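Aryl acylamidase (bacterium CSBL00001, PDB 4YJ6) probably hydrolyses the amide bond of aryl acylamides, and belongs to the amidase signature family of enzymes. Local coordinates at residues 35-39 with 50-54; 41-47 with 169-175. All blocks are in the same frame, centred on the assembly; numbering follows the deposited sequence.

How the contacts relate
Both contacts draw on helix 27-45: contact 1 uses its middle, contact 2 its C-terminal end. Their centres lie about 12 Å apart, and Ile-38 and Ile-175 join them directly, with CG1 of Ile-38 3.7 Å from CG2 of Ile-175. Contact 1, whose centre is about 21 Å from the centre of the chain, is local and partly exposed, tying the helix to the segment that follows it. Contact 2, whose centre is about 16 Å from that point, is buried and reaches 122 residues along the sequence. Its partner, helix 165-172, begins within the Gly-Gly-Ser-Ser-Gly-Gly sequence characteristic of amidase signature enzymes, so helix 27-45 packs against an element continuous with the family's signature.

Contact 1: 35-39 with 50-54; sequences IDLIE and YKAYD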
ATOM      1  N   ILE A  35     -12.615  -3.966  18.191  1.00 14.99           N
ATOM      2  CA  ILE A  35     -12.597  -5.418  18.258  1.00 13.66           C
ATOM      3  C   ILE A  35     -13.974  -5.933  17.826  1.00 15.48           C
ATOM      4  O   ILE A  35     -14.076  -6.891  17.066  1.00 15.05           O
ATOM      5  CB  ILE A  35     -12.232  -5.897  19.683  1.00 14.55           C
ATOM      6  CG1 ILE A  35     -10.734  -5.704  19.927  1.00 13.40           C
ATOM      7  CG2 ILE A  35     -12.601  -7.385  19.904  1.00 15.16           C
ATOM      8  CD1 ILE A  35     -10.286  -5.892  21.436  1.00 15.24           C
ATOM      9  N   ASP A  36     -15.025  -5.281  18.299  1.00 15.59           N
ATOM     10  CA  ASP A  36     -16.369  -5.698  17.936  1.00 18.31           C
ATOM     11  C   ASP A  36     -16.540  -5.662  16.418  1.00 19.50           C
ATOM     12  O   ASP A  36     -17.109  -6.597  15.826  1.00 18.51           O
ATOM     13  CB  ASP A  36     -17.425  -4.794  18.562  1.00 20.41           C
ATOM     14  CG  ASP A  36     -17.537  -4.957  20.068  1.00 22.18           C
ATOM     15  OD1 ASP A  36     -17.079  -5.996  20.600  1.00 22.33           O
ATOM     16  OD2 ASP A  36     -18.095  -4.021  20.695  1.00 24.40           O
ATOM     17  N   LEU A  37     -16.054  -4.587  15.785  1.00 17.86           N
ATOM     18  CA  LEU A  37     -16.168  -4.456  14.323  1.00 17.03           C
ATOM     19  C   LEU A  37     -15.368  -5.543  13.601  1.00 16.16           C
ATOM     20  O   LEU A  37     -15.830  -6.092  12.608  1.00 17.49           O
ATOM     21  CB  LEU A  37     -15.685  -3.070  13.848  1.00 15.37           C
ATOM     22  CG  LEU A  37     -16.599  -1.909  14.196  1.00 17.39           C
ATOM     23  CD1 LEU A  37     -15.936  -0.600  13.826  1.00 18.33           C
ATOM     24  CD2 LEU A  37     -17.948  -2.037  13.462  1.00 19.57           C
ATOM     25  N   ILE A  38     -14.162  -5.840  14.085  1.00 13.54           N
ATOM     26  CA  ILE A  38     -13.378  -6.887  13.468  1.00 14.61           C
ATOM     27  C   ILE A  38     -14.116  -8.208  13.610  1.00 18.10           C
ATOM     28  O   ILE A  38     -14.238  -8.961  12.655  1.00 16.49           O
ATOM     29  CB  ILE A  38     -11.965  -7.012  14.103  1.00 14.57           C
ATOM     30  CG1 ILE A  38     -11.121  -5.755  13.774  1.00 13.83           C
ATOM     31  CG2 ILE A  38     -11.305  -8.287  13.628  1.00 16.97           C
ATOM     32  CD1 ILE A  38      -9.767  -5.655  14.582  1.00 15.52           C
ATOM     33  N   GLU A  39     -14.582  -8.519  14.822  1.00 16.00           N
ATOM     34  CA  GLU A  39     -15.220  -9.809  15.028  1.00 19.05           C
ATOM     35  C   GLU A  39     -16.504  -9.962  14.211  1.00 18.14           C
ATOM     36  O   GLU A  39     -16.837 -11.061  13.772  1.00 21.70           O
ATOM     37  CB  GLU A  39     -15.481 -10.030  16.535  1.00 19.47           C
ATOM     38  CG  GLU A  39     -14.191 -10.137  17.320  1.00 21.76           C
ATOM     39  CD  GLU A  39     -13.332 -11.316  16.877  1.00 23.89           C
ATOM     40  OE1 GLU A  39     -13.865 -12.446  16.738  1.00 23.87           O
ATOM     41  OE2 GLU A  39     -12.123 -11.112  16.649  1.00 24.38           O
ATOM     42  N   TYR A  50      -3.636 -11.799  12.352  1.00 15.14           N
ATOM     43  CA  TYR A  50      -3.176 -11.924  13.755  1.00 14.30           C
ATOM     44  C   TYR A  50      -3.930 -10.891  14.574  1.00 15.27           C
ATOM     45  O   TYR A  50      -4.079  -9.740  14.134  1.00 13.90           O
ATOM     46  CB  TYR A  50      -1.662 -11.663  13.872  1.00 15.07           C
ATOM     47  CG  TYR A  50      -1.175 -11.640  15.307  1.00 15.39           C
ATOM     48  CD1 TYR A  50      -1.223 -12.793  16.083  1.00 17.69           C
ATOM     49  CD2 TYR A  50      -0.643 -10.469  15.878  1.00 15.55           C
ATOM     50  CE1 TYR A  50      -0.789 -12.787  17.392  1.00 21.33           C
ATOM     51  CE2 TYR A  50      -0.187 -10.465  17.206  1.00 18.03           C
ATOM     52  CZ  TYR A  50      -0.268 -11.636  17.937  1.00 19.68           C
ATOM     53  OH  TYR A  50       0.171 -11.669  19.245  1.00 23.38           O
ATOM     54  N   LYS A  51      -4.398 -11.285  15.764  1.00 14.88           N
ATOM     55  CA  LYS A  51      -5.112 -10.374  16.636  1.00 15.24           C
ATOM     56  C   LYS A  51      -4.271 -10.177  17.881  1.00 14.31           C
ATOM     57  O   LYS A  51      -3.847 -11.165  18.509  1.00 15.93           O
ATOM     58  CB  LYS A  51      -6.486 -10.959  16.995  1.00 16.59           C
ATOM     59  CG  LYS A  51      -7.387 -11.078  15.774  1.00 17.78           C
ATOM     60  CD  LYS A  51      -8.639 -11.946  16.012  1.00 20.11           C
ATOM     61  CE  LYS A  51      -9.517 -11.954  14.747  1.00 23.67           C
ATOM     62  NZ  LYS A  51     -10.772 -12.765  14.922  1.00 27.25           N
ATOM     63  N   ALA A  52      -4.009  -8.913  18.210  1.00 12.81           N
ATOM     64  CA  ALA A  52      -3.201  -8.552  19.385  1.00 14.26           C
ATOM     65  C   ALA A  52      -4.089  -7.777  20.364  1.00 13.97           C
ATOM     66  O   ALA A  52      -3.730  -6.698  20.858  1.00 15.03           O
ATOM     67  CB  ALA A  52      -1.992  -7.693  18.975  1.00 17.04           C
ATOM     68  N   TYR A  53      -5.231  -8.360  20.667  1.00 13.30           N
ATOM     69  CA  TYR A  53      -6.239  -7.629  21.400  1.00 14.35           C
ATOM     70  C   TYR A  53      -5.761  -7.296  22.811  1.00 12.99           C
ATOM     71  O   TYR A  53      -5.963  -6.182  23.306  1.00 12.88           O
ATOM     72  CB  TYR A  53      -7.522  -8.448  21.463  1.00 13.57           C
ATOM     73  CG  TYR A  53      -8.251  -8.608  20.152  1.00 14.94           C
ATOM     74  CD1 TYR A  53      -7.867  -7.896  19.007  1.00 12.63           C
ATOM     75  CD2 TYR A  53      -9.347  -9.458  20.062  1.00 17.15           C
ATOM     76  CE1 TYR A  53      -8.599  -8.021  17.816  1.00 16.17           C
ATOM     77  CE2 TYR A  53     -10.066  -9.582  18.875  1.00 17.79           C
ATOM     78  CZ  TYR A  53      -9.676  -8.862  17.761  1.00 17.44           C
ATOM     79  OH  TYR A  53     -10.382  -8.988  16.575  1.00 17.55           O
ATOM     80  N   ASP A  54      -5.142  -8.247  23.505  1.00 13.36           N
ATOM     81  CA  ASP A  54      -4.765  -7.923  24.884  1.00 12.64           C
ATOM     82  C   ASP A  54      -3.667  -6.865  24.921  1.00 15.09           C
ATOM     83  O   ASP A  54      -3.658  -6.001  25.795  1.00 14.46           O
ATOM     84  CB  ASP A  54      -4.317  -9.182  25.662  1.00 15.27           C
ATOM     85  CG  ASP A  54      -5.491  -9.993  26.184  1.00 19.08           C
ATOM     86  OD1 ASP A  54      -6.655  -9.552  26.044  1.00 14.15           O
ATOM     87  OD2 ASP A  54      -5.236 -11.084  26.742  1.00 18.77           O
TER
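Ile-35 packs over one face of the Tyr-53 ring, its CG1 3.6 Å from the ring centroid and 8° off the normal, a CH-pi contact. CG2 reaches the CD2-CE2 side of the ring, 3.5 Å from Tyr-53 CE2, so a branched aliphatic residue suits this place. Lys-51 CB, from the same segment, lies over the border of the opposite face. One turn along, Ile-38 meets the phenol end, with CG2 3.2 Å from Tyr-53 OH; Ile-38 also touches Leu-128 of strand 126-131. Glu-39 then folds its chain at CB-CG (chi2 -61°) and presents OE2 at the ring edge, in the ring plane, with the carboxylate almost perpendicular to the ring. Tyr-53 OH donates to the anti lone pair of OE2 over 2.7 Å. The extended Lys-51 chain brings NZ to the syn side of OE2, also at 2.7 Å, as a salt bridge. A phenylalanine in place of Tyr-53 would probably leave Glu-39 OE2 without one of its two donors, and so less firmly placed. Two donors pin OE2 in place, probably limit how far the carboxylate can turn and favour its charged form; buried isoleucines thus lie beside an exposed, charged edge where helix 53-69 begins.

Contact 2: 41-47 with 169-175; sequences RDPGLNA and ALVADGI
Asp-173, Leu-45 and Arg-41 bury the most surface here, and they meet as one cluster. Arg-41 grips Asp-173 side-on with two nitrogens, one to each carboxylate oxygen: NE lies 2.8 Å from OD2, and NH2 reaches OD1 over 2.9 Å in a nearly straight bond (173°). The fit is not coplanar. The two flat groups are turned 37° apart, and both oxygens are met from above the carboxylate plane. A bend at chi3 (74°) swings the guanidinium edge onto the acid, a reach that arginine's long chain and paired N-H groups allow. Arg-493 adds a second salt bridge to OD2, so this buried charge is shared between two arginines.

Leu-45 slides its CD1 beneath the acid, 3.7 Å from Asp-173 CB, and also touches Ile-175 CD1. The isoleucine tip packs as well against Arg-41 CB at 3.8 Å, so aliphatic groups line the approach to the ion pair. Farther along, Ala-47 CB nestles against Leu-170 CG at 3.8 Å and Ala-169 CB; the two alanines let the backbones come close, with Ala-47 CA 6.4 Å from Ala-169 CA. Asp-42 OD1 takes the N-H of Ala-47 on its syn lone pair, while OD2 receives Val-48 N, securing the chain as it leaves the helix.

Helix 165-172 ends in a Schellman motif, with Gly-174 supplying the positive phi. The contact thus packs the ends of two helices together: helix 27-45 just before it passes into strand 48-51, and helix 165-172 just before the chain enters strand 178-183.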
ATOM      1  N   ARG A  41     -17.333  -8.106  11.311  1.00 17.57           N
ATOM      2  CA  ARG A  41     -17.268  -7.745   9.881  1.00 17.56           C
ATOM      3  C   ARG A  41     -16.138  -8.453   9.129  1.00 20.18           C
ATOM      4  O   ARG A  41     -16.245  -8.703   7.927  1.00 17.26           O
ATOM      5  CB  ARG A  41     -17.114  -6.223   9.741  1.00 18.28           C
ATOM      6  CG  ARG A  41     -18.333  -5.429  10.207  1.00 18.94           C
ATOM      7  CD  ARG A  41     -18.193  -3.957   9.924  1.00 17.82           C
ATOM      8  NE  ARG A  41     -18.365  -3.674   8.492  1.00 18.25           N
ATOM      9  CZ  ARG A  41     -19.538  -3.470   7.908  1.00 20.54           C
ATOM     10  NH1 ARG A  41     -20.668  -3.470   8.635  1.00 20.48           N
ATOM     11  NH2 ARG A  41     -19.592  -3.224   6.610  1.00 18.12           N
ATOM     12  N   ASP A  42     -15.080  -8.836   9.836  1.00 17.17           N
ATOM     13  CA  ASP A  42     -13.934  -9.440   9.167  1.00 20.10           C
ATOM     14  C   ASP A  42     -14.146 -10.885   8.744  1.00 20.36           C
ATOM     15  O   ASP A  42     -13.469 -11.341   7.863  1.00 22.05           O
ATOM     16  CB  ASP A  42     -12.646  -9.317  10.010  1.00 20.08           C
ATOM     17  CG  ASP A  42     -11.394  -9.725   9.221  1.00 18.95           C
ATOM     18  OD1 ASP A  42     -11.159  -9.122   8.170  1.00 24.05           O
ATOM     19  OD2 ASP A  42     -10.703 -10.669   9.618  1.00 24.21           O
ATOM     20  N   PRO A  43     -15.085 -11.624   9.367  1.00 22.88           N
ATOM     21  CA  PRO A  43     -15.263 -12.997   8.867  1.00 22.17           C
ATOM     22  C   PRO A  43     -15.450 -13.091   7.358  1.00 21.17           C
ATOM     23  O   PRO A  43     -14.860 -13.986   6.762  1.00 26.57           O
ATOM     24  CB  PRO A  43     -16.526 -13.480   9.602  1.00 25.79           C
ATOM     25  CG  PRO A  43     -16.404 -12.800  10.948  1.00 25.43           C
ATOM     26  CD  PRO A  43     -15.859 -11.390  10.608  1.00 21.24           C
ATOM     27  N   GLY A  44     -16.219 -12.198   6.745  1.00 22.30           N
ATOM     28  CA  GLY A  44     -16.378 -12.232   5.300  1.00 24.05           C
ATOM     29  C   GLY A  44     -15.155 -11.716   4.547  1.00 23.85           C
ATOM     30  O   GLY A  44     -14.770 -12.268   3.509  1.00 25.02           O
ATOM     31  N   LEU A  45     -14.551 -10.656   5.064  1.00 20.39           N
ATOM     32  CA  LEU A  45     -13.403 -10.035   4.402  1.00 17.31           C
ATOM     33  C   LEU A  45     -12.120 -10.852   4.490  1.00 18.06           C
ATOM     34  O   LEU A  45     -11.340 -10.833   3.559  1.00 18.62           O
ATOM     35  CB  LEU A  45     -13.107  -8.657   5.004  1.00 18.79           C
ATOM     36  CG  LEU A  45     -14.224  -7.632   5.014  1.00 20.84           C
ATOM     37  CD1 LEU A  45     -13.649  -6.413   5.734  1.00 19.53           C
ATOM     38  CD2 LEU A  45     -14.765  -7.320   3.587  1.00 18.44           C
ATOM     39  N   ASN A  46     -11.866 -11.514   5.620  1.00 15.90           N
ATOM     40  CA  ASN A  46     -10.661 -12.306   5.823  1.00 17.33           C
ATOM     41  C   ASN A  46      -9.428 -11.426   5.645  1.00 16.47           C
ATOM     42  O   ASN A  46      -8.475 -11.806   4.966  1.00 14.84           O
ATOM     43  CB  ASN A  46     -10.626 -13.524   4.877  1.00 18.96           C
ATOM     44  CG  ASN A  46      -9.539 -14.540   5.219  1.00 21.23           C
ATOM     45  OD1 ASN A  46      -9.284 -14.865   6.393  1.00 21.80           O
ATOM     46  ND2 ASN A  46      -8.900 -15.084   4.177  1.00 17.91           N
ATOM     47  N   ALA A  47      -9.466 -10.266   6.293  1.00 15.35           N
ATOM     48  CA  ALA A  47      -8.372  -9.293   6.213  1.00 15.12           C
ATOM     49  C   ALA A  47      -7.373  -9.451   7.367  1.00 16.60           C
ATOM     50  O   ALA A  47      -6.203  -9.172   7.212  1.00 14.62           O
ATOM     51  CB  ALA A  47      -8.959  -7.859   6.203  1.00 16.13           C
ATOM     52  N   ALA A 169      -8.794  -3.508   2.773  1.00 13.44           N
ATOM     53  CA  ALA A 169     -10.139  -4.030   3.019  1.00 13.58           C
ATOM     54  C   ALA A 169     -10.680  -3.513   4.367  1.00 14.02           C
ATOM     55  O   ALA A 169     -11.816  -3.068   4.467  1.00 13.33           O
ATOM     56  CB  ALA A 169     -10.133  -5.586   2.985  1.00 15.23           C
ATOM     57  N   LEU A 170      -9.850  -3.520   5.403  1.00 12.92           N
ATOM     58  CA  LEU A 170     -10.311  -2.983   6.681  1.00 12.69           C
ATOM     59  C   LEU A 170     -10.672  -1.510   6.590  1.00 15.40           C
ATOM     60  O   LEU A 170     -11.686  -1.084   7.147  1.00 14.12           O
ATOM     61  CB  LEU A 170      -9.258  -3.185   7.790  1.00 11.29           C
ATOM     62  CG  LEU A 170      -9.015  -4.642   8.171  1.00 14.16           C
ATOM     63  CD1 LEU A 170      -7.944  -4.705   9.307  1.00 14.36           C
ATOM     64  CD2 LEU A 170     -10.307  -5.303   8.651  1.00 16.52           C
ATOM     65  N   VAL A 171      -9.851  -0.719   5.890  1.00 10.97           N
ATOM     66  CA  VAL A 171     -10.119   0.701   5.765  1.00 12.39           C
ATOM     67  C   VAL A 171     -11.370   0.939   4.904  1.00 13.38           C
ATOM     68  O   VAL A 171     -12.182   1.790   5.241  1.00 12.63           O
ATOM     69  CB  VAL A 171      -8.883   1.438   5.174  1.00 10.92           C
ATOM     70  CG1 VAL A 171      -9.193   2.931   4.865  1.00 11.92           C
ATOM     71  CG2 VAL A 171      -7.711   1.289   6.197  1.00 13.04           C
ATOM     72  N   ALA A 172     -11.505   0.186   3.812  1.00 10.91           N
ATOM     73  CA  ALA A 172     -12.641   0.370   2.915  1.00 13.20           C
ATOM     74  C   ALA A 172     -13.955  -0.044   3.567  1.00 14.74           C
ATOM     75  O   ALA A 172     -15.024   0.461   3.174  1.00 14.75           O
ATOM     76  CB  ALA A 172     -12.430  -0.402   1.601  1.00 12.48           C
ATOM     77  N   ASP A 173     -13.868  -0.916   4.562  1.00 15.07           N
ATOM     78  CA  ASP A 173     -15.069  -1.421   5.247  1.00 15.90           C
ATOM     79  C   ASP A 173     -15.341  -0.603   6.507  1.00 15.70           C
ATOM     80  O   ASP A 173     -16.269  -0.918   7.263  1.00 17.31           O
ATOM     81  CB  ASP A 173     -14.912  -2.907   5.582  1.00 14.93           C
ATOM     82  CG  ASP A 173     -16.258  -3.622   5.775  1.00 19.76           C
ATOM     83  OD1 ASP A 173     -17.178  -3.353   4.992  1.00 19.05           O
ATOM     84  OD2 ASP A 173     -16.384  -4.444   6.708  1.00 17.13           O
ATOM     85  N   GLY A 174     -14.551   0.449   6.742  1.00 12.78           N
ATOM     86  CA  GLY A 174     -14.836   1.371   7.826  1.00 12.73           C
ATOM     87  C   GLY A 174     -14.296   0.936   9.199  1.00 14.85           C
ATOM     88  O   GLY A 174     -14.567   1.603  10.198  1.00 13.73           O
ATOM     89  N   ILE A 175     -13.517  -0.150   9.232  1.00 13.91           N
ATOM     90  CA  ILE A 175     -13.197  -0.828  10.494  1.00 14.18           C
ATOM     91  C   ILE A 175     -12.092  -0.105  11.255  1.00 15.77           C
ATOM     92  O   ILE A 175     -12.151  -0.020  12.472  1.00 14.53           O
ATOM     93  CB  ILE A 175     -12.837  -2.286  10.243  1.00 12.66           C
ATOM     94  CG1 ILE A 175     -14.089  -3.034   9.746  1.00 13.86           C
ATOM     95  CG2 ILE A 175     -12.329  -3.005  11.553  1.00 13.69           C
ATOM     96  CD1 ILE A 175     -13.807  -4.385   9.152  1.00 14.44           C
TER